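Long-range contacts in Mll3558 protein (Mesorhizobium loti, PDB 3RD6), which is of unknown function but belongs to the AHA1 family, whose Bet v 1-like fold suggests a role in binding a partner protein or a small ligand: residues S8-E13 and G133-T138; A46-D51 and E58-S63; P97-L102 and G122-G127. One frame throughout, in Å; residues are numbered along the deposited sequence.

From the N terminus, strand 5-16 comes first and is covered by the last helix, 131-148. Contact 1 pairs these two and closes a loop of 119 residues. Contacts 2 and 3 both fall within that loop, one after the other along the chain. Contact 2 closes the short turn between strands 47-50 and 57-62, at one edge of the antiparallel sheet. Contact 3 closes the hairpin of strands 96-110 and 113-125, near the other edge. Contacts 1 and 3 touch, since Ser8 pairs with Gly122 through the backbone and Arg134 packs on Phe124. Contact 2 stays apart from both, its nearest atoms about 9 Å away from either.

Contact 1. Residues S8-E13 and G133-T138; sequences STFTIE and GREEGT
Phe10 and Glu135 carry most of this contact between strand 8-13 and helix 133-138. The main interaction is a CH-pi contact. Glu135 CG lies over one face of the Phe10 ring, 3.7 Å from its centroid and shifted toward the rim on the side of CD1. Glu135 CG is anti to the backbone N (chi1 -173°), and this carries it over the ring; the chain then runs on extended. The ring and the glutamate chain run past one another, pointing opposite ways, with the ring and carboxylate planes 24° apart.

Apolar packing comes next. Ile12 CD1 meets Glu135 CG at 3.7 Å and Thr138 CG2 at 3.9 Å.

No direct hydrogen bond joins strand and helix. A water accepts from Thr11 N and bonds weakly to Glu135 OE1. The other carboxylate oxygen, Glu135 OE2, forms a salt bridge with Arg139. Within the helix, Thr138 OG1 bonds to Arg134 O at 3.2 Å.

The contact lays the long C-terminal helix against the sheet, as in Bet v 1-like folds. Backbone hydrogen bonds, such as Phe10 with Glu120, join strand 5-16 to strand 113-125, while Ile12 also packs on Leu142 of helix 131-148.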
ATOM      1  N   SER A   8       4.301  -7.192  -9.229  1.00 37.10           N
ATOM      2  CA  SER A   8       3.481  -7.236 -10.424  1.00 23.21           C
ATOM      3  C   SER A   8       2.302  -6.319 -10.218  1.00 26.14           C
ATOM      4  O   SER A   8       1.998  -5.924  -9.107  1.00 27.09           O
ATOM      5  CB  SER A   8       2.990  -8.660 -10.695  1.00 37.30           C
ATOM      6  OG  SER A   8       1.750  -8.914 -10.043  1.00 46.82           O
ATOM      7  N   THR A   9       1.632  -5.999 -11.307  1.00 21.74           N
ATOM      8  CA  THR A   9       0.478  -5.134 -11.265  1.00 31.73           C
ATOM      9  C   THR A   9      -0.472  -5.716 -12.281  1.00 29.40           C
ATOM     10  O   THR A   9      -0.042  -6.271 -13.286  1.00 43.52           O
ATOM     11  CB  THR A   9       0.835  -3.690 -11.703  1.00 35.79           C
ATOM     12  OG1 THR A   9       1.862  -3.162 -10.849  1.00 50.92           O
ATOM     13  CG2 THR A   9      -0.401  -2.783 -11.659  1.00 29.96           C
ATOM     14  N   PHE A  10      -1.764  -5.610 -12.012  1.00 39.50           N
ATOM     15  CA  PHE A  10      -2.763  -6.098 -12.946  1.00 34.27           C
ATOM     16  C   PHE A  10      -3.940  -5.151 -12.894  1.00 45.55           C
ATOM     17  O   PHE A  10      -4.122  -4.422 -11.910  1.00 45.99           O
ATOM     18  CB  PHE A  10      -3.183  -7.543 -12.620  1.00 41.89           C
ATOM     19  CG  PHE A  10      -3.938  -7.705 -11.330  1.00 46.31           C
ATOM     20  CD1 PHE A  10      -5.269  -7.335 -11.234  1.00 38.51           C
ATOM     21  CD2 PHE A  10      -3.329  -8.260 -10.222  1.00 39.98           C
ATOM     22  CE1 PHE A  10      -5.988  -7.518 -10.051  1.00 38.29           C
ATOM     23  CE2 PHE A  10      -4.038  -8.443  -9.042  1.00 42.86           C
ATOM     24  CZ  PHE A  10      -5.366  -8.071  -8.961  1.00 34.36           C
ATOM     25  N   THR A  11      -4.725  -5.140 -13.963  1.00 48.48           N
ATOM     26  CA  THR A  11      -5.882  -4.260 -14.032  1.00 53.35           C
ATOM     27  C   THR A  11      -7.107  -4.997 -14.555  1.00 55.32           C
ATOM     28  O   THR A  11      -7.000  -5.875 -15.403  1.00 61.45           O
ATOM     29  CB  THR A  11      -5.557  -3.051 -14.908  1.00 55.99           C
ATOM     30  OG1 THR A  11      -4.240  -2.588 -14.573  1.00 49.18           O
ATOM     31  CG2 THR A  11      -6.537  -1.918 -14.649  1.00 51.58           C
ATOM     32  N   ILE A  12      -8.269  -4.644 -14.026  1.00 55.99           N
ATOM     33  CA  ILE A  12      -9.515  -5.280 -14.412  1.00 58.80           C
ATOM     34  C   ILE A  12     -10.595  -4.240 -14.691  1.00 64.25           C
ATOM     35  O   ILE A  12     -10.988  -3.493 -13.803  1.00 64.56           O
ATOM     36  CB  ILE A  12     -10.005  -6.219 -13.290  1.00 58.49           C
ATOM     37  CG1 ILE A  12      -8.910  -7.235 -12.961  1.00 55.46           C
ATOM     38  CG2 ILE A  12     -11.277  -6.921 -13.709  1.00 59.66           C
ATOM     39  CD1 ILE A  12      -9.187  -8.058 -11.725  1.00 44.41           C
ATOM     40  N   GLU A  13     -11.060  -4.179 -15.933  1.00 63.35           N
ATOM     41  CA  GLU A  13     -12.115  -3.242 -16.294  1.00 67.87           C
ATOM     42  C   GLU A  13     -13.424  -4.003 -16.318  1.00 70.88           C
ATOM     43  O   GLU A  13     -13.479  -5.159 -16.746  1.00 74.49           O
ATOM     44  CB  GLU A  13     -11.868  -2.616 -17.665  1.00 73.83           C
ATOM     45  CG  GLU A  13     -10.701  -1.653 -17.711  1.00 82.05           C
ATOM     46  CD  GLU A  13      -9.581  -2.126 -18.624  1.00 86.92           C
ATOM     47  OE1 GLU A  13      -9.064  -3.249 -18.407  1.00 86.26           O
ATOM     48  OE2 GLU A  13      -9.217  -1.375 -19.556  1.00 89.03           O
ATOM     49  N   GLY A 133      -3.474 -16.204  -8.941  1.00 32.49           N
ATOM     50  CA  GLY A 133      -4.632 -16.595  -8.152  1.00 37.73           C
ATOM     51  C   GLY A 133      -5.416 -15.428  -7.560  1.00 41.40           C
ATOM     52  O   GLY A 133      -6.641 -15.506  -7.409  1.00 44.67           O
ATOM     53  N   ARG A 134      -4.717 -14.341  -7.232  1.00 38.05           N
ATOM     54  CA  ARG A 134      -5.360 -13.173  -6.655  0.50 26.76           C
ATOM     55  C   ARG A 134      -6.148 -12.396  -7.703  1.00 29.63           C
ATOM     56  O   ARG A 134      -7.236 -11.898  -7.405  1.00 40.98           O
ATOM     57  CB  ARG A 134      -4.338 -12.252  -5.984  0.50 30.98           C
ATOM     58  CG  ARG A 134      -4.971 -11.310  -4.967  0.50 25.07           C
ATOM     59  CD  ARG A 134      -3.975 -10.317  -4.377  0.50 38.87           C
ATOM     60  NE  ARG A 134      -2.860 -10.949  -3.675  0.50 35.41           N
ATOM     61  CZ  ARG A 134      -2.990 -11.803  -2.667  0.50 36.61           C
ATOM     62  NH1 ARG A 134      -4.190 -12.138  -2.237  0.50 31.98           N
ATOM     63  NH2 ARG A 134      -1.917 -12.321  -2.090  0.50 19.34           N
ATOM     64  N   GLU A 135      -5.639 -12.287  -8.928  1.00 41.61           N
ATOM     65  CA  GLU A 135      -6.409 -11.567  -9.940  1.00 49.37           C
ATOM     66  C   GLU A 135      -7.655 -12.384 -10.273  1.00 54.00           C
ATOM     67  O   GLU A 135      -8.722 -11.824 -10.525  1.00 57.80           O
ATOM     68  CB  GLU A 135      -5.618 -11.353 -11.226  1.00 49.89           C
ATOM     69  CG  GLU A 135      -6.375 -10.446 -12.198  1.00 49.02           C
ATOM     70  CD  GLU A 135      -5.869 -10.531 -13.628  1.00 56.25           C
ATOM     71  OE1 GLU A 135      -4.630 -10.612 -13.841  1.00 51.95           O
ATOM     72  OE2 GLU A 135      -6.729 -10.503 -14.544  1.00 44.38           O
ATOM     73  N   GLU A 136      -7.506 -13.710 -10.271  1.00 51.75           N
ATOM     74  CA  GLU A 136      -8.604 -14.613 -10.573  1.00 59.01           C
ATOM     75  C   GLU A 136      -9.763 -14.365  -9.618  1.00 54.87           C
ATOM     76  O   GLU A 136     -10.912 -14.245 -10.041  1.00 57.88           O
ATOM     77  CB  GLU A 136      -8.125 -16.058 -10.453  1.00 67.82           C
ATOM     78  CG  GLU A 136      -9.043 -17.092 -11.103  1.00 72.21           C
ATOM     79  CD  GLU A 136      -8.449 -18.492 -11.086  1.00 81.11           C
ATOM     80  OE1 GLU A 136      -7.319 -18.675 -11.591  1.00 77.18           O
ATOM     81  OE2 GLU A 136      -9.120 -19.411 -10.571  1.00 76.83           O
ATOM     82  N   GLY A 137      -9.451 -14.282  -8.327  1.00 56.12           N
ATOM     83  CA  GLY A 137     -10.476 -14.058  -7.325  1.00 53.09           C
ATOM     84  C   GLY A 137     -11.137 -12.695  -7.411  1.00 49.27           C
ATOM     85  O   GLY A 137     -12.366 -12.588  -7.319  1.00 51.79           O
ATOM     86  N   THR A 138     -10.328 -11.649  -7.571  1.00 37.91           N
ATOM     87  CA  THR A 138     -10.859 -10.294  -7.666  1.00 46.35           C
ATOM     88  C   THR A 138     -11.797 -10.182  -8.876  1.00 40.34           C
ATOM     89  O   THR A 138     -12.832  -9.516  -8.822  1.00 37.19           O
ATOM     90  CB  THR A 138      -9.715  -9.263  -7.789  1.00 44.99           C
ATOM     91  OG1 THR A 138      -8.933  -9.283  -6.585  1.00 44.22           O
ATOM     92  CG2 THR A 138     -10.277  -7.855  -8.002  1.00 37.58           C
TER
HETATM   93  O   HOH W   1      -3.927  -7.704 -15.604  1.00 46.95           O

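Contact 2. Residues A46-D51 and E58-S63; sequences AEFSFD and EVSRFS
Glu47 holds CG anti to its backbone N (chi1 -166°) and runs on extended. Arg61 bends at chi3 (-53°), which turns NE toward Glu47 on the paired strand. The two segments form an antiparallel beta hairpin, and its strand 47-50 is an outermost strand of the sheet within the chain.

On the face with Glu47, Ser49, Val59 and Arg61, the chief bond is a salt bridge. Arg61 NE meets Glu47 OE1 at 2.5 Å, on the anti side and tilted from the carboxylate plane. The carboxylate and guanidinium planes are 52° apart. Glu47 OE2 takes a hydrogen bond from Ser49 OG on its anti lone pair, and it also touches Val59 CG1. Each oxygen thus has its own donor, which probably limits rotation of the group. An alanine at Glu47 would lose both bonds, and would probably leave Arg61 NE without its mate and Ser49 OG free to turn. Arg61 NH1 has a second acidic partner in Glu69.

The face with Phe48, Phe50, Glu58 and Ser60 turns toward helix 30-36, where Phe50 packs on Val33. Ser60 OG sits at the edge of the Phe48 ring, in its plane. The Glu58 carboxylate lies along the edges of both rings: OE2 lies 3.7 Å from Phe48 CE1, and OE1 lies 3.6 Å from Phe50 CE1. Glu58 OE2 also forms a salt bridge with Arg37.

Ser49 and Val59 are an antiparallel hydrogen-bonded pair. Ser49 N bonds to Val59 O at 2.8 Å, and Val59 N bonds back to Ser49 O at 2.8 Å.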
ATOM      1  N   ALA A  46     -15.802 -14.888  10.580  1.00 37.04           N
ATOM      2  CA  ALA A  46     -15.028 -14.930  11.814  1.00 43.19           C
ATOM      3  C   ALA A  46     -14.733 -13.541  12.403  1.00 46.11           C
ATOM      4  O   ALA A  46     -14.824 -13.333  13.616  1.00 43.79           O
ATOM      5  CB  ALA A  46     -13.748 -15.692  11.582  1.00 40.23           C
ATOM      6  N   GLU A  47     -14.352 -12.597  11.550  1.00 47.73           N
ATOM      7  CA  GLU A  47     -14.102 -11.211  11.975  1.00 48.57           C
ATOM      8  C   GLU A  47     -14.078 -10.278  10.778  1.00 50.37           C
ATOM      9  O   GLU A  47     -13.567 -10.627   9.717  1.00 48.78           O
ATOM     10  CB  GLU A  47     -12.776 -11.027  12.727  1.00 57.18           C
ATOM     11  CG  GLU A  47     -12.733  -9.673  13.441  1.00 64.17           C
ATOM     12  CD  GLU A  47     -11.337  -9.126  13.687  1.00 65.47           C
ATOM     13  OE1 GLU A  47     -10.435  -9.890  14.072  1.00 66.31           O
ATOM     14  OE2 GLU A  47     -11.155  -7.903  13.512  1.00 60.60           O
ATOM     15  N   PHE A  48     -14.639  -9.090  10.949  1.00 53.13           N
ATOM     16  CA  PHE A  48     -14.651  -8.121   9.873  1.00 46.46           C
ATOM     17  C   PHE A  48     -14.844  -6.713  10.401  1.00 49.98           C
ATOM     18  O   PHE A  48     -15.961  -6.278  10.663  1.00 50.37           O
ATOM     19  CB  PHE A  48     -15.748  -8.438   8.846  1.00 47.25           C
ATOM     20  CG  PHE A  48     -15.661  -7.597   7.601  1.00 42.59           C
ATOM     21  CD1 PHE A  48     -14.548  -7.687   6.769  1.00 39.61           C
ATOM     22  CD2 PHE A  48     -16.647  -6.668   7.295  1.00 50.56           C
ATOM     23  CE1 PHE A  48     -14.408  -6.854   5.659  1.00 45.36           C
ATOM     24  CE2 PHE A  48     -16.519  -5.829   6.185  1.00 45.22           C
ATOM     25  CZ  PHE A  48     -15.396  -5.924   5.368  1.00 34.32           C
ATOM     26  N   SER A  49     -13.729  -6.012  10.569  1.00 54.00           N
ATOM     27  CA  SER A  49     -13.728  -4.634  11.037  1.00 44.88           C
ATOM     28  C   SER A  49     -13.605  -3.797   9.781  1.00 46.21           C
ATOM     29  O   SER A  49     -12.690  -3.982   8.991  1.00 42.97           O
ATOM     30  CB  SER A  49     -12.524  -4.382  11.938  1.00 41.26           C
ATOM     31  OG  SER A  49     -12.457  -5.342  12.987  1.00 54.40           O
ATOM     32  N   PHE A  50     -14.547  -2.894   9.579  1.00 44.10           N
ATOM     33  CA  PHE A  50     -14.521  -2.045   8.396  1.00 31.92           C
ATOM     34  C   PHE A  50     -14.744  -0.600   8.835  1.00 34.65           C
ATOM     35  O   PHE A  50     -15.830  -0.244   9.287  1.00 31.65           O
ATOM     36  CB  PHE A  50     -15.636  -2.478   7.440  1.00 34.35           C
ATOM     37  CG  PHE A  50     -15.586  -1.828   6.085  1.00 32.04           C
ATOM     38  CD1 PHE A  50     -14.661  -2.235   5.144  1.00 38.96           C
ATOM     39  CD2 PHE A  50     -16.510  -0.850   5.732  1.00 38.18           C
ATOM     40  CE1 PHE A  50     -14.658  -1.686   3.870  1.00 41.00           C
ATOM     41  CE2 PHE A  50     -16.512  -0.299   4.463  1.00 36.21           C
ATOM     42  CZ  PHE A  50     -15.583  -0.722   3.532  1.00 31.72           C
ATOM     43  N   ASP A  51     -13.705   0.221   8.724  1.00 34.60           N
ATOM     44  CA  ASP A  51     -13.804   1.622   9.096  1.00 35.58           C
ATOM     45  C   ASP A  51     -13.475   2.438   7.858  1.00 25.34           C
ATOM     46  O   ASP A  51     -12.313   2.771   7.610  1.00 25.66           O
ATOM     47  CB  ASP A  51     -12.830   1.939  10.233  1.00 38.79           C
ATOM     48  CG  ASP A  51     -12.853   3.412  10.631  1.00 40.49           C
ATOM     49  OD1 ASP A  51     -13.642   4.190  10.028  1.00 40.88           O
ATOM     50  OD2 ASP A  51     -12.071   3.781  11.544  1.00 32.27           O
ATOM     51  N   GLU A  58      -9.439  -1.962   7.636  1.00 23.87           N
ATOM     52  CA  GLU A  58     -10.282  -3.141   7.535  1.00 23.97           C
ATOM     53  C   GLU A  58      -9.513  -4.318   8.110  1.00 28.22           C
ATOM     54  O   GLU A  58      -8.290  -4.322   8.111  1.00 37.02           O
ATOM     55  CB  GLU A  58     -10.591  -3.380   6.062  1.00 13.44           C
ATOM     56  CG  GLU A  58     -11.465  -4.566   5.725  1.00 21.98           C
ATOM     57  CD  GLU A  58     -11.573  -4.789   4.230  1.00 26.25           C
ATOM     58  OE1 GLU A  58     -11.843  -3.821   3.492  1.00 41.51           O
ATOM     59  OE2 GLU A  58     -11.393  -5.939   3.782  1.00 41.06           O
ATOM     60  N   VAL A  59     -10.230  -5.289   8.653  1.00 33.19           N
ATOM     61  CA  VAL A  59      -9.608  -6.492   9.191  1.00 32.74           C
ATOM     62  C   VAL A  59     -10.574  -7.621   8.928  1.00 30.90           C
ATOM     63  O   VAL A  59     -11.745  -7.539   9.272  1.00 36.35           O
ATOM     64  CB  VAL A  59      -9.326  -6.395  10.681  1.00 31.10           C
ATOM     65  CG1 VAL A  59      -8.748  -7.723  11.172  1.00 28.03           C
ATOM     66  CG2 VAL A  59      -8.344  -5.273  10.946  1.00 21.95           C
ATOM     67  N   SER A  60     -10.082  -8.666   8.287  1.00 35.11           N
ATOM     68  CA  SER A  60     -10.917  -9.789   7.933  1.00 38.25           C
ATOM     69  C   SER A  60     -10.250 -11.081   8.342  1.00 41.57           C
ATOM     70  O   SER A  60      -9.077 -11.294   8.074  1.00 48.87           O
ATOM     71  CB  SER A  60     -11.145  -9.809   6.421  1.00 42.00           C
ATOM     72  OG  SER A  60     -11.657  -8.579   5.936  1.00 50.03           O
ATOM     73  N   ARG A  61     -11.008 -11.956   8.980  1.00 47.55           N
ATOM     74  CA  ARG A  61     -10.477 -13.237   9.397  1.00 39.41           C
ATOM     75  C   ARG A  61     -11.461 -14.353   9.086  1.00 36.60           C
ATOM     76  O   ARG A  61     -12.561 -14.385   9.624  1.00 36.21           O
ATOM     77  CB  ARG A  61     -10.163 -13.199  10.885  1.00 41.67           C
ATOM     78  CG  ARG A  61      -9.084 -12.193  11.246  1.00 42.39           C
ATOM     79  CD  ARG A  61      -8.666 -12.337  12.691  1.00 36.67           C
ATOM     80  NE  ARG A  61      -9.831 -12.282  13.567  1.00 57.48           N
ATOM     81  CZ  ARG A  61     -10.161 -13.226  14.442  1.00 57.22           C
ATOM     82  NH1 ARG A  61      -9.411 -14.311  14.568  1.00 35.10           N
ATOM     83  NH2 ARG A  61     -11.246 -13.089  15.194  1.00 62.48           N
ATOM     84  N   PHE A  62     -11.065 -15.255   8.195  1.00 30.41           N
ATOM     85  CA  PHE A  62     -11.920 -16.381   7.809  1.00 42.01           C
ATOM     86  C   PHE A  62     -11.095 -17.610   7.484  1.00 41.19           C
ATOM     87  O   PHE A  62      -9.907 -17.509   7.167  1.00 41.36           O
ATOM     88  CB  PHE A  62     -12.773 -16.042   6.587  1.00 43.08           C
ATOM     89  CG  PHE A  62     -11.982 -15.791   5.349  1.00 48.30           C
ATOM     90  CD1 PHE A  62     -11.437 -14.544   5.098  1.00 50.97           C
ATOM     91  CD2 PHE A  62     -11.799 -16.806   4.423  1.00 44.83           C
ATOM     92  CE1 PHE A  62     -10.713 -14.308   3.926  1.00 50.07           C
ATOM     93  CE2 PHE A  62     -11.083 -16.588   3.255  1.00 42.64           C
ATOM     94  CZ  PHE A  62     -10.533 -15.325   3.002  1.00 46.36           C
ATOM     95  N   SER A  63     -11.737 -18.773   7.563  1.00 48.83           N
ATOM     96  CA  SER A  63     -11.087 -20.055   7.278  1.00 47.64           C
ATOM     97  C   SER A  63     -12.115 -21.057   6.781  1.00 45.21           C
ATOM     98  O   SER A  63     -13.287 -20.952   7.129  1.00 42.72           O
ATOM     99  CB  SER A  63     -10.408 -20.579   8.545  1.00 49.45           C
ATOM    100  OG  SER A  63     -11.273 -20.527   9.672  1.00 45.98           O
TER

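Contact 3. Residues P97-L102 and G122-G127; sequences PMSASL and GAFFDG
Pro97 meets Phe125 through its carbonyl: Pro97 O lies 3.5 Å from Phe125 CB and near the plane of the ring, at its edge. Met98 O accepts a hydrogen bond from Phe125 N at 2.9 Å. Met98 and Ser99 both face Met91 of strand 84-93, which makes a classic beta bulge.

At Ser99 the backbone runs close along the Phe125 ring, with Ser99 CA 3.3 Å from Phe125 CD2. Phe125 CG lies beside its backbone N (chi1 -54°), and this lays the ring along the backbone of the partner strand, from Ser99 to Ala100. Ser99 CB also touches Phe124 CD2, obliquely to that ring.

These strands form an antiparallel beta hairpin in the Bet v 1-like sheet. Within these segments Ala100 and Ala123 form a hydrogen-bonded pair. Ala100 N bonds to Ala123 O at 3.0 Å, and Ala123 N bonds to Ala100 O at 2.8 Å. Ala123 O also lies over the centre of one face of the Phe125 ring. Beyond it, Ala100 CB packs on Phe125 CZ at 3.8 Å. In the second subunit, Gln77 packs on Ala100 and Asp78 on Phe125.

Ser101 faces Gly122 as a non-hydrogen-bonded antiparallel pair, and Ser101 CB comes 3.2 Å from Gly122 CA.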
ATOM      1  N   PRO A  97       3.228 -14.797   6.023  1.00 47.54           N
ATOM      2  CA  PRO A  97       2.734 -13.603   5.322  1.00 42.21           C
ATOM      3  C   PRO A  97       2.989 -13.752   3.833  1.00 50.10           C
ATOM      4  O   PRO A  97       4.131 -13.719   3.387  1.00 59.25           O
ATOM      5  CB  PRO A  97       3.542 -12.477   5.954  1.00 37.09           C
ATOM      6  CG  PRO A  97       4.831 -13.137   6.269  1.00 45.84           C
ATOM      7  CD  PRO A  97       4.400 -14.462   6.851  1.00 49.89           C
ATOM      8  N   MET A  98       1.916 -13.919   3.070  1.00 44.23           N
ATOM      9  CA  MET A  98       2.037 -14.116   1.643  1.00 43.94           C
ATOM     10  C   MET A  98       2.195 -12.890   0.748  1.00 46.25           C
ATOM     11  O   MET A  98       2.705 -13.016  -0.366  1.00 39.80           O
ATOM     12  CB  MET A  98       0.880 -14.988   1.127  1.00 39.44           C
ATOM     13  CG  MET A  98      -0.484 -14.698   1.698  1.00 52.04           C
ATOM     14  SD  MET A  98      -1.674 -15.989   1.240  1.00 34.52           S
ATOM     15  CE  MET A  98      -1.976 -15.614  -0.419  1.00 36.88           C
ATOM     16  N   SER A  99       1.798 -11.703   1.211  1.00 38.32           N
ATOM     17  CA  SER A  99       1.931 -10.512   0.372  1.00 28.40           C
ATOM     18  C   SER A  99       1.416  -9.211   0.953  1.00 24.75           C
ATOM     19  O   SER A  99       0.664  -9.207   1.913  1.00 26.16           O
ATOM     20  CB  SER A  99       1.186 -10.740  -0.922  1.00 34.18           C
ATOM     21  OG  SER A  99      -0.211 -10.723  -0.661  1.00 32.27           O
ATOM     22  N   ALA A 100       1.819  -8.111   0.315  1.00 27.91           N
ATOM     23  CA  ALA A 100       1.400  -6.747   0.662  1.00 15.57           C
ATOM     24  C   ALA A 100       1.189  -6.051  -0.666  1.00 21.54           C
ATOM     25  O   ALA A 100       1.963  -6.227  -1.590  1.00 32.19           O
ATOM     26  CB  ALA A 100       2.468  -6.029   1.458  1.00 24.62           C
ATOM     27  N   SER A 101       0.130  -5.276  -0.780  1.00 22.11           N
ATOM     28  CA  SER A 101      -0.123  -4.594  -2.028  1.00 25.28           C
ATOM     29  C   SER A 101      -0.897  -3.304  -1.850  1.00 30.26           C
ATOM     30  O   SER A 101      -1.299  -2.937  -0.754  1.00 28.91           O
ATOM     31  CB  SER A 101      -0.842  -5.530  -3.022  1.00 24.94           C
ATOM     32  OG  SER A 101      -1.604  -6.514  -2.383  1.00 30.07           O
ATOM     33  N   LEU A 102      -1.066  -2.603  -2.953  1.00 26.74           N
ATOM     34  CA  LEU A 102      -1.795  -1.364  -2.963  1.00 27.35           C
ATOM     35  C   LEU A 102      -2.929  -1.542  -3.967  1.00 26.43           C
ATOM     36  O   LEU A 102      -2.730  -2.048  -5.071  1.00 28.19           O
ATOM     37  CB  LEU A 102      -0.878  -0.221  -3.396  1.00 18.51           C
ATOM     38  CG  LEU A 102      -1.480   1.176  -3.279  1.00 26.32           C
ATOM     39  CD1 LEU A 102      -1.778   1.453  -1.800  1.00 20.62           C
ATOM     40  CD2 LEU A 102      -0.550   2.229  -3.856  1.00 30.08           C
ATOM     41  N   GLY A 122       1.009  -5.277  -6.413  1.00 27.57           N
ATOM     42  CA  GLY A 122       1.368  -6.108  -5.289  1.00 27.81           C
ATOM     43  C   GLY A 122       2.797  -6.577  -5.172  1.00 28.58           C
ATOM     44  O   GLY A 122       3.594  -6.539  -6.104  1.00 27.67           O
ATOM     45  N   ALA A 123       3.110  -7.022  -3.971  1.00 29.80           N
ATOM     46  CA  ALA A 123       4.413  -7.554  -3.640  1.00 27.65           C
ATOM     47  C   ALA A 123       4.138  -8.918  -2.994  1.00 32.70           C
ATOM     48  O   ALA A 123       3.624  -8.990  -1.876  1.00 37.49           O
ATOM     49  CB  ALA A 123       5.124  -6.610  -2.658  1.00 29.46           C
ATOM     50  N   PHE A 124       4.469  -9.990  -3.710  1.00 25.83           N
ATOM     51  CA  PHE A 124       4.235 -11.345  -3.213  1.00 30.82           C
ATOM     52  C   PHE A 124       5.506 -11.894  -2.591  1.00 31.36           C
ATOM     53  O   PHE A 124       6.575 -11.873  -3.205  1.00 36.49           O
ATOM     54  CB  PHE A 124       3.700 -12.223  -4.352  1.00 35.78           C
ATOM     55  CG  PHE A 124       2.567 -11.575  -5.107  1.00 34.72           C
ATOM     56  CD1 PHE A 124       2.832 -10.627  -6.096  1.00 38.20           C
ATOM     57  CD2 PHE A 124       1.235 -11.824  -4.757  1.00 38.48           C
ATOM     58  CE1 PHE A 124       1.796  -9.935  -6.718  1.00 32.65           C
ATOM     59  CE2 PHE A 124       0.194 -11.129  -5.379  1.00 26.51           C
ATOM     60  CZ  PHE A 124       0.480 -10.180  -6.361  1.00 42.34           C
ATOM     61  N   PHE A 125       5.361 -12.407  -1.372  1.00 40.66           N
ATOM     62  CA  PHE A 125       6.482 -12.888  -0.587  1.00 43.91           C
ATOM     63  C   PHE A 125       6.986 -14.310  -0.643  1.00 54.11           C
ATOM     64  O   PHE A 125       6.233 -15.276  -0.691  1.00 53.28           O
ATOM     65  CB  PHE A 125       6.258 -12.511   0.883  1.00 46.22           C
ATOM     66  CG  PHE A 125       5.990 -11.043   1.085  1.00 42.74           C
ATOM     67  CD1 PHE A 125       6.822 -10.086   0.514  1.00 40.85           C
ATOM     68  CD2 PHE A 125       4.890 -10.618   1.809  1.00 45.22           C
ATOM     69  CE1 PHE A 125       6.554  -8.740   0.664  1.00 44.24           C
ATOM     70  CE2 PHE A 125       4.620  -9.265   1.961  1.00 48.66           C
ATOM     71  CZ  PHE A 125       5.452  -8.329   1.387  1.00 39.01           C
ATOM     72  N   ASP A 126       8.312 -14.376  -0.609  1.00 57.35           N
ATOM     73  CA  ASP A 126       9.107 -15.588  -0.595  1.00 63.26           C
ATOM     74  C   ASP A 126       8.539 -16.793  -1.309  1.00 66.17           C
ATOM     75  O   ASP A 126       7.753 -17.556  -0.747  1.00 72.92           O
ATOM     76  CB  ASP A 126       9.452 -15.926   0.859  1.00 61.21           C
ATOM     77  CG  ASP A 126      10.181 -14.785   1.551  1.00 67.02           C
ATOM     78  OD1 ASP A 126      11.062 -14.181   0.901  1.00 66.66           O
ATOM     79  OD2 ASP A 126       9.885 -14.485   2.729  1.00 65.70           O
ATOM     80  N   GLY A 127       8.978 -16.962  -2.554  1.00 64.13           N
ATOM     81  CA  GLY A 127       8.533 -18.070  -3.375  1.00 66.05           C
ATOM     82  C   GLY A 127       7.132 -17.831  -3.888  1.00 64.44           C
ATOM     83  O   GLY A 127       6.894 -17.769  -5.093  1.00 64.69           O
TER